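Local coordinates for protein ceramide very long chain fatty acid hydroxylase SCS7 (Saccharomyces cerevisiae, PDB 4ZR1) that hydroxylates the very long chain fatty acids of sphingolipids, probably at C-2 of the acyl chain of dihydroceramides and phytoceramides, as an integral membrane enzyme, at residues A[233-238]-A[249-254]; A[115-120]-A[213-218]. All coordinates share one frame; numbering follows the deposited sequence.

Contact 1: residues A[233-238]-A[249-254]; sequences FFLHHS and KYHLEH. With ZN (zinc ion), chain C; ZN (zinc ion), chain D; BOG (octyl beta-D-glucopyranoside), chain G; BOG (octyl beta-D-glucopyranoside), chain H.
His236 and His251 meet at one zinc ion, each through NE2: the metal lies 2.1 Å from NE2 of His236 and 2.2 Å from NE2 of His251. The two nitrogens come close because they share the metal, not through a hydrogen bond. The imidazole planes stand at 87° to each other, with NE2 of His236 near the plane of the His251 ring, at its edge. Histidine suits both places, since its flat ring offers a nitrogen donor while the rest of the ring packs against leucine methyls. His177, His232 and His255 complete this zinc site. A chi1 of 175° extends the His251 ring away from its own helix toward the metal.

Two leucines form the next layer. CD1 of Leu235 lies 3.6 Å from CB of His251, and CD1 of Leu252 makes an off-centre CH-pi contact, 4.3 Å from the centroid of the His236 ring. Apolar leucine fills the space beside the rings without competing for zinc.

Farther out, Tyr250 OH is hydrogen-bonded to Asp271 OD2, while His254, one turn on from His251, binds the second zinc with His150, His155, His174 and His178. The Phe234 ring packs against the alkyl tails of two octyl glucoside molecules, CD2 of Phe234 lying 3.6 Å from C5' of chain G. The His232-His236 and His251-His254-His255 spacings are those of the family's histidine boxes, which with the other histidines build a dimetal centre, likely catalytic.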
loop_
_atom_site.group_PDB
_atom_site.type_symbol
_atom_site.label_atom_id
_atom_site.label_comp_id
_atom_site.label_asym_id
_atom_site.label_seq_id
_atom_site.Cartn_x
_atom_site.Cartn_y
_atom_site.Cartn_z
ATOM N N PHE A 233 5.524 -2.869 6.077
ATOM C CA PHE A 233 6.771 -2.140 6.250
ATOM C C PHE A 233 7.992 -3.059 6.221
ATOM O O PHE A 233 8.933 -2.830 5.456
ATOM C CB PHE A 233 6.771 -1.344 7.559
ATOM C CG PHE A 233 7.940 -0.410 7.684
ATOM C CD1 PHE A 233 7.898 0.856 7.100
ATOM C CD2 PHE A 233 9.100 -0.802 8.345
ATOM C CE1 PHE A 233 8.982 1.718 7.198
ATOM C CE2 PHE A 233 10.198 0.065 8.449
ATOM C CZ PHE A 233 10.138 1.318 7.874
ATOM N N PHE A 234 7.982 -4.103 7.039
ATOM C CA PHE A 234 9.207 -4.857 7.260
ATOM C C PHE A 234 9.477 -5.818 6.114
ATOM O O PHE A 234 10.590 -6.319 5.960
ATOM C CB PHE A 234 9.157 -5.568 8.617
ATOM C CG PHE A 234 9.239 -4.613 9.782
ATOM C CD1 PHE A 234 10.378 -3.835 9.975
ATOM C CD2 PHE A 234 8.178 -4.463 10.658
ATOM C CE1 PHE A 234 10.457 -2.933 11.025
ATOM C CE2 PHE A 234 8.250 -3.564 11.713
ATOM C CZ PHE A 234 9.389 -2.801 11.897
ATOM N N LEU A 235 8.473 -6.023 5.274
ATOM C CA LEU A 235 8.684 -6.725 4.019
ATOM C C LEU A 235 9.622 -5.941 3.093
ATOM O O LEU A 235 10.404 -6.532 2.354
ATOM C CB LEU A 235 7.354 -6.978 3.318
ATOM C CG LEU A 235 6.423 -8.032 3.905
ATOM C CD1 LEU A 235 5.283 -8.261 2.926
ATOM C CD2 LEU A 235 7.175 -9.330 4.176
ATOM N N HIS A 236 9.540 -4.614 3.129
ATOM C CA HIS A 236 10.389 -3.772 2.284
ATOM C C HIS A 236 11.735 -3.457 2.927
ATOM O O HIS A 236 12.772 -3.471 2.259
ATOM C CB HIS A 236 9.690 -2.446 1.954
ATOM C CG HIS A 236 8.611 -2.573 0.928
ATOM N ND1 HIS A 236 8.873 -2.597 -0.422
ATOM C CD2 HIS A 236 7.268 -2.682 1.058
ATOM C CE1 HIS A 236 7.737 -2.724 -1.082
ATOM N NE2 HIS A 236 6.748 -2.774 -0.210
ATOM N N HIS A 237 11.709 -3.165 4.222
ATOM C CA HIS A 237 12.859 -2.571 4.882
ATOM C C HIS A 237 13.545 -3.459 5.923
ATOM O O HIS A 237 14.020 -2.971 6.950
ATOM C CB HIS A 237 12.430 -1.250 5.520
ATOM C CG HIS A 237 12.052 -0.204 4.520
ATOM N ND1 HIS A 237 10.761 0.249 4.360
ATOM C CD2 HIS A 237 12.799 0.457 3.602
ATOM C CE1 HIS A 237 10.730 1.159 3.403
ATOM N NE2 HIS A 237 11.955 1.304 2.927
ATOM N N SER A 238 13.634 -4.756 5.651
ATOM C CA SER A 238 14.182 -5.663 6.650
ATOM C C SER A 238 14.539 -7.050 6.134
ATOM O O SER A 238 13.801 -7.635 5.342
ATOM C CB SER A 238 13.191 -5.812 7.803
ATOM O OG SER A 238 13.570 -6.885 8.640
ATOM N N LYS A 249 9.559 -12.251 -0.691
ATOM C CA LYS A 249 9.776 -12.433 -2.117
ATOM C C LYS A 249 8.464 -12.233 -2.860
ATOM O O LYS A 249 8.429 -11.622 -3.926
ATOM C CB LYS A 249 10.362 -13.816 -2.421
ATOM C CG LYS A 249 10.248 -14.206 -3.899
ATOM C CD LYS A 249 11.076 -15.434 -4.264
ATOM C CE LYS A 249 10.520 -16.125 -5.506
ATOM N NZ LYS A 249 9.034 -16.257 -5.444
ATOM N N TYR A 250 7.387 -12.731 -2.270
ATOM C CA TYR A 250 6.066 -12.683 -2.884
ATOM C C TYR A 250 5.570 -11.253 -3.054
ATOM O O TYR A 250 5.121 -10.852 -4.130
ATOM C CB TYR A 250 5.075 -13.484 -2.039
ATOM C CG TYR A 250 3.701 -13.603 -2.642
ATOM C CD1 TYR A 250 3.430 -14.555 -3.611
ATOM C CD2 TYR A 250 2.668 -12.773 -2.225
ATOM C CE1 TYR A 250 2.170 -14.681 -4.154
ATOM C CE2 TYR A 250 1.402 -12.883 -2.767
ATOM C CZ TYR A 250 1.157 -13.838 -3.733
ATOM O OH TYR A 250 -0.107 -13.951 -4.273
ATOM N N HIS A 251 5.655 -10.478 -1.985
ATOM C CA HIS A 251 5.164 -9.114 -2.036
ATOM C C HIS A 251 6.035 -8.228 -2.924
ATOM O O HIS A 251 5.530 -7.386 -3.668
ATOM C CB HIS A 251 5.085 -8.513 -0.641
ATOM C CG HIS A 251 4.697 -7.072 -0.649
ATOM N ND1 HIS A 251 3.451 -6.644 -1.048
ATOM C CD2 HIS A 251 5.405 -5.956 -0.367
ATOM C CE1 HIS A 251 3.399 -5.328 -0.986
ATOM N NE2 HIS A 251 4.571 -4.886 -0.573
ATOM N N LEU A 252 7.346 -8.412 -2.835
ATOM C CA LEU A 252 8.273 -7.644 -3.649
ATOM C C LEU A 252 8.047 -7.901 -5.134
ATOM O O LEU A 252 8.285 -7.021 -5.963
ATOM C CB LEU A 252 9.714 -7.974 -3.265
ATOM C CG LEU A 252 10.451 -6.940 -2.410
ATOM C CD1 LEU A 252 9.565 -6.343 -1.351
ATOM C CD2 LEU A 252 11.654 -7.576 -1.760
ATOM N N GLU A 253 7.582 -9.100 -5.478
ATOM C CA GLU A 253 7.287 -9.388 -6.878
ATOM C C GLU A 253 6.026 -8.651 -7.320
ATOM O O GLU A 253 5.849 -8.362 -8.503
ATOM C CB GLU A 253 7.139 -10.889 -7.117
ATOM C CG GLU A 253 8.453 -11.638 -7.142
ATOM C CD GLU A 253 8.272 -13.101 -7.473
ATOM O OE1 GLU A 253 7.127 -13.512 -7.773
ATOM O OE2 GLU A 253 9.277 -13.840 -7.428
ATOM N N HIS A 254 5.151 -8.347 -6.367
ATOM C CA HIS A 254 3.989 -7.523 -6.664
ATOM C C HIS A 254 4.442 -6.128 -7.103
ATOM O O HIS A 254 3.786 -5.453 -7.892
ATOM C CB HIS A 254 3.070 -7.426 -5.448
ATOM C CG HIS A 254 2.045 -6.345 -5.561
ATOM N ND1 HIS A 254 0.838 -6.526 -6.203
ATOM C CD2 HIS A 254 2.058 -5.060 -5.135
ATOM C CE1 HIS A 254 0.148 -5.401 -6.160
ATOM N NE2 HIS A 254 0.865 -4.496 -5.517
HETATM ZN ZN ZN C . 4.732 -2.682 -0.755
HETATM ZN ZN ZN D . 0.011 -2.665 -4.781
HETATM C C1 BOG G . 13.352 -7.339 12.572
HETATM O O1 BOG G . 12.062 -7.109 12.056
HETATM C C2 BOG G . 14.368 -7.019 11.501
HETATM O O2 BOG G . 14.172 -7.900 10.422
HETATM C C3 BOG G . 15.773 -7.199 12.025
HETATM O O3 BOG G . 16.683 -6.676 11.086
HETATM C C4 BOG G . 15.929 -6.493 13.353
HETATM O O4 BOG G . 17.149 -6.882 13.940
HETATM C C5 BOG G . 14.793 -6.900 14.262
HETATM O O5 BOG G . 13.574 -6.502 13.682
HETATM C C6 BOG G . 14.956 -6.260 15.624
HETATM O O6 BOG G . 15.578 -5.002 15.493
HETATM C "C1'" BOG G . 11.248 -8.251 11.922
HETATM C "C2'" BOG G . 9.800 -7.819 11.991
HETATM C "C3'" BOG G . 8.879 -8.981 11.690
HETATM C "C4'" BOG G . 7.556 -8.773 12.396
HETATM C "C5'" BOG G . 6.787 -7.646 11.745
HETATM C "C6'" BOG G . 5.363 -8.103 11.508
HETATM C "C7'" BOG G . 4.516 -7.860 12.739
HETATM C "C8'" BOG G . 3.083 -8.206 12.411
HETATM C C1 BOG H . 13.592 -1.839 14.787
HETATM O O1 BOG H . 13.170 -3.018 15.432
HETATM C C2 BOG H . 14.857 -1.294 15.421
HETATM O O2 BOG H . 14.636 -1.031 16.789
HETATM C C3 BOG H . 15.248 -0.004 14.730
HETATM O O3 BOG H . 16.523 0.409 15.164
HETATM C C4 BOG H . 15.264 -0.200 13.229
HETATM O O4 BOG H . 15.429 1.053 12.603
HETATM C C5 BOG H . 13.976 -0.862 12.775
HETATM O O5 BOG H . 13.825 -2.101 13.425
HETATM C C6 BOG H . 14.001 -1.092 11.278
HETATM O O6 BOG H . 13.284 -0.070 10.628
HETATM C "C1'" BOG H . 12.075 -3.649 14.806
HETATM C "C2'" BOG H . 10.923 -3.799 15.778
HETATM C "C3'" BOG H . 9.805 -4.578 15.111
HETATM C "C4'" BOG H . 8.499 -4.375 15.853
HETATM C "C5'" BOG H . 7.360 -4.434 14.856
HETATM C "C6'" BOG H . 6.131 -5.072 15.466
HETATM C "C7'" BOG H . 5.232 -4.009 16.068
HETATM C "C8'" BOG H . 3.869 -4.612 16.346
#

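Contact 2: residues A[115-120]-A[213-218]; sequences VVYHMG and WAYAGF
Phe218, whose edge is turned toward the face of His118, belongs to a turn closed by the shortest backbone hydrogen bond of the contact, from Phe218 N to Ala214 O at 2.7 Å. No hydrogen bond spans the two segments; what joins them is chiefly aromatic. CD2 of Phe218 lies over the centre of the imidazole, 3.8 Å from His118 CD2, and the pair is edge-to-face, with planes at 61°. Phe218 gets there with CG anti to the backbone N (chi1 177°), which carries its ring across to the imidazole. The opposite face of the imidazole is flanked by Tyr117, its neighbour in sequence.

Tyr215 completes the aromatic cluster. Its CD1 is 3.5 Å from CD2 of His118, and the two rings, moderately inclined, meet obliquely. Farther out, CE1 of Tyr215 is 4.3 Å from CE2 of Tyr117. Phe206 of helix 191-208 adds an edge-to-face partner to Tyr215, bringing a third helix into the cluster.

Beside the rings, the bend of Met119 at its second torsion places SD 4.0 Å from CB of Ala216. Alanine suits this position, because its small methyl leaves room for the sulfur. The backbones are close, with CA of His118 4.8 Å from CA of Tyr215. The local axes approach to 7.6 Å and run roughly antiparallel, at 147°.

His118 may look out of place in a transmembrane helix, but its ND1 is hydrogen-bonded to Val114 O, one turn back, which satisfies that nitrogen within its own helix. With Phe218 and Tyr117 over its two faces, the imidazole is probably neutral. The chemistry thus implies an association near the lumenal ends of TM1 and TM4 that rests on dispersion and ring-ring contacts, next to pockets where Gly217 and Phe218 touch bound tridecane.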
loop_
_atom_site.group_PDB
_atom_site.type_symbol
_atom_site.label_atom_id
_atom_site.label_comp_id
_atom_site.label_asym_id
_atom_site.label_seq_id
_atom_site.Cartn_x
_atom_site.Cartn_y
_atom_site.Cartn_z
ATOM N N VAL A 115 -7.189 -0.595 20.031
ATOM C CA VAL A 115 -7.447 -2.033 20.050
ATOM C C VAL A 115 -7.696 -2.546 21.464
ATOM O O VAL A 115 -8.676 -3.245 21.727
ATOM C CB VAL A 115 -6.277 -2.836 19.438
ATOM C CG1 VAL A 115 -6.453 -4.307 19.719
ATOM C CG2 VAL A 115 -6.191 -2.599 17.947
ATOM N N VAL A 116 -6.802 -2.178 22.370
ATOM C CA VAL A 116 -6.872 -2.616 23.755
ATOM C C VAL A 116 -8.090 -2.048 24.497
ATOM O O VAL A 116 -8.679 -2.732 25.337
ATOM C CB VAL A 116 -5.582 -2.238 24.501
ATOM C CG1 VAL A 116 -5.717 -2.516 25.991
ATOM C CG2 VAL A 116 -4.389 -2.999 23.913
ATOM N N TYR A 117 -8.483 -0.815 24.184
ATOM C CA TYR A 117 -9.646 -0.227 24.841
ATOM C C TYR A 117 -10.930 -0.935 24.427
ATOM O O TYR A 117 -11.731 -1.314 25.281
ATOM C CB TYR A 117 -9.774 1.260 24.536
ATOM C CG TYR A 117 -11.115 1.836 24.964
ATOM C CD1 TYR A 117 -11.315 2.299 26.259
ATOM C CD2 TYR A 117 -12.184 1.898 24.073
ATOM C CE1 TYR A 117 -12.541 2.807 26.652
ATOM C CE2 TYR A 117 -13.407 2.401 24.456
ATOM C CZ TYR A 117 -13.585 2.857 25.744
ATOM O OH TYR A 117 -14.816 3.366 26.117
ATOM N N HIS A 118 -11.139 -1.096 23.122
ATOM C CA HIS A 118 -12.354 -1.745 22.634
ATOM C C HIS A 118 -12.439 -3.205 23.072
ATOM O O HIS A 118 -13.519 -3.705 23.374
ATOM C CB HIS A 118 -12.443 -1.654 21.116
ATOM C CG HIS A 118 -12.829 -0.298 20.612
ATOM N ND1 HIS A 118 -11.933 0.744 20.524
ATOM C CD2 HIS A 118 -14.012 0.183 20.160
ATOM C CE1 HIS A 118 -12.549 1.811 20.045
ATOM N NE2 HIS A 118 -13.810 1.496 19.810
ATOM N N MET A 119 -11.303 -3.892 23.116
ATOM C CA MET A 119 -11.314 -5.282 23.537
ATOM C C MET A 119 -11.531 -5.385 25.039
ATOM O O MET A 119 -12.259 -6.258 25.507
ATOM C CB MET A 119 -10.017 -5.996 23.139
ATOM C CG MET A 119 -10.052 -7.509 23.380
ATOM S SD MET A 119 -11.528 -8.325 22.700
ATOM C CE MET A 119 -11.099 -10.043 22.904
ATOM N N GLY A 120 -10.893 -4.496 25.794
ATOM C CA GLY A 120 -11.053 -4.473 27.237
ATOM C C GLY A 120 -12.495 -4.244 27.667
ATOM O O GLY A 120 -12.953 -4.855 28.630
ATOM N N TRP A 213 -20.311 -6.991 21.025
ATOM C CA TRP A 213 -19.782 -7.817 19.946
ATOM C C TRP A 213 -18.979 -6.940 18.993
ATOM O O TRP A 213 -18.007 -7.385 18.378
ATOM C CB TRP A 213 -20.901 -8.511 19.164
ATOM C CG TRP A 213 -21.689 -9.582 19.882
ATOM C CD1 TRP A 213 -21.888 -9.714 21.230
ATOM C CD2 TRP A 213 -22.396 -10.667 19.267
ATOM N NE1 TRP A 213 -22.668 -10.821 21.488
ATOM C CE2 TRP A 213 -22.996 -11.420 20.298
ATOM C CE3 TRP A 213 -22.574 -11.079 17.939
ATOM C CZ2 TRP A 213 -23.762 -12.561 20.044
ATOM C CZ3 TRP A 213 -23.335 -12.215 17.686
ATOM C CH2 TRP A 213 -23.916 -12.943 18.736
ATOM N N ALA A 214 -19.420 -5.691 18.848
ATOM C CA ALA A 214 -18.766 -4.747 17.956
ATOM C C ALA A 214 -17.438 -4.321 18.553
ATOM O O ALA A 214 -16.453 -4.201 17.838
ATOM C CB ALA A 214 -19.648 -3.549 17.699
ATOM N N TYR A 215 -17.411 -4.111 19.867
ATOM C CA TYR A 215 -16.171 -3.789 20.554
ATOM C C TYR A 215 -15.109 -4.840 20.289
ATOM O O TYR A 215 -13.992 -4.509 19.882
ATOM C CB TYR A 215 -16.405 -3.643 22.055
ATOM C CG TYR A 215 -16.956 -2.292 22.424
ATOM C CD1 TYR A 215 -16.111 -1.204 22.615
ATOM C CD2 TYR A 215 -18.322 -2.094 22.560
ATOM C CE1 TYR A 215 -16.609 0.031 22.933
ATOM C CE2 TYR A 215 -18.830 -0.857 22.883
ATOM C CZ TYR A 215 -17.967 0.199 23.068
ATOM O OH TYR A 215 -18.479 1.429 23.392
ATOM N N ALA A 216 -15.466 -6.101 20.501
ATOM C CA ALA A 216 -14.534 -7.212 20.310
ATOM C C ALA A 216 -14.194 -7.408 18.837
ATOM O O ALA A 216 -13.038 -7.642 18.485
ATOM C CB ALA A 216 -15.115 -8.493 20.888
ATOM N N GLY A 217 -15.208 -7.318 17.980
ATOM C CA GLY A 217 -15.021 -7.491 16.550
ATOM C C GLY A 217 -14.181 -6.383 15.935
ATOM O O GLY A 217 -13.259 -6.651 15.165
ATOM N N PHE A 218 -14.501 -5.133 16.266
ATOM C CA PHE A 218 -13.732 -4.007 15.765
ATOM C C PHE A 218 -12.299 -4.040 16.291
ATOM O O PHE A 218 -11.363 -3.708 15.560
ATOM C CB PHE A 218 -14.382 -2.671 16.144
ATOM C CG PHE A 218 -13.591 -1.480 15.703
ATOM C CD1 PHE A 218 -13.552 -1.118 14.358
ATOM C CD2 PHE A 218 -12.870 -0.728 16.620
ATOM C CE1 PHE A 218 -12.810 -0.016 13.933
ATOM C CE2 PHE A 218 -12.129 0.381 16.202
ATOM C CZ PHE A 218 -12.097 0.729 14.856
#

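Overall arrangement
Both contacts use helix 211-236, whose successive portions serve different ends. Contact 2 lies near its start, its centre about 25 Å from the centre of the chain, where the helix pairs with TM1 and the contact is only partly buried. Contact 1 lies at its far end, where all four touching residues are buried and the partner is the cytoplasmic helix 242-256. The centres of contact 1 and contact 2 are about 30 Å apart. Histidine appears in both with different roles: a metal ligand in contact 1, an aromatic packing surface in contact 2. Helix 211-236 thus runs from a largely aromatic interface, without hydrogen bonds between its two segments, to the metal centre at its cytoplasmic end.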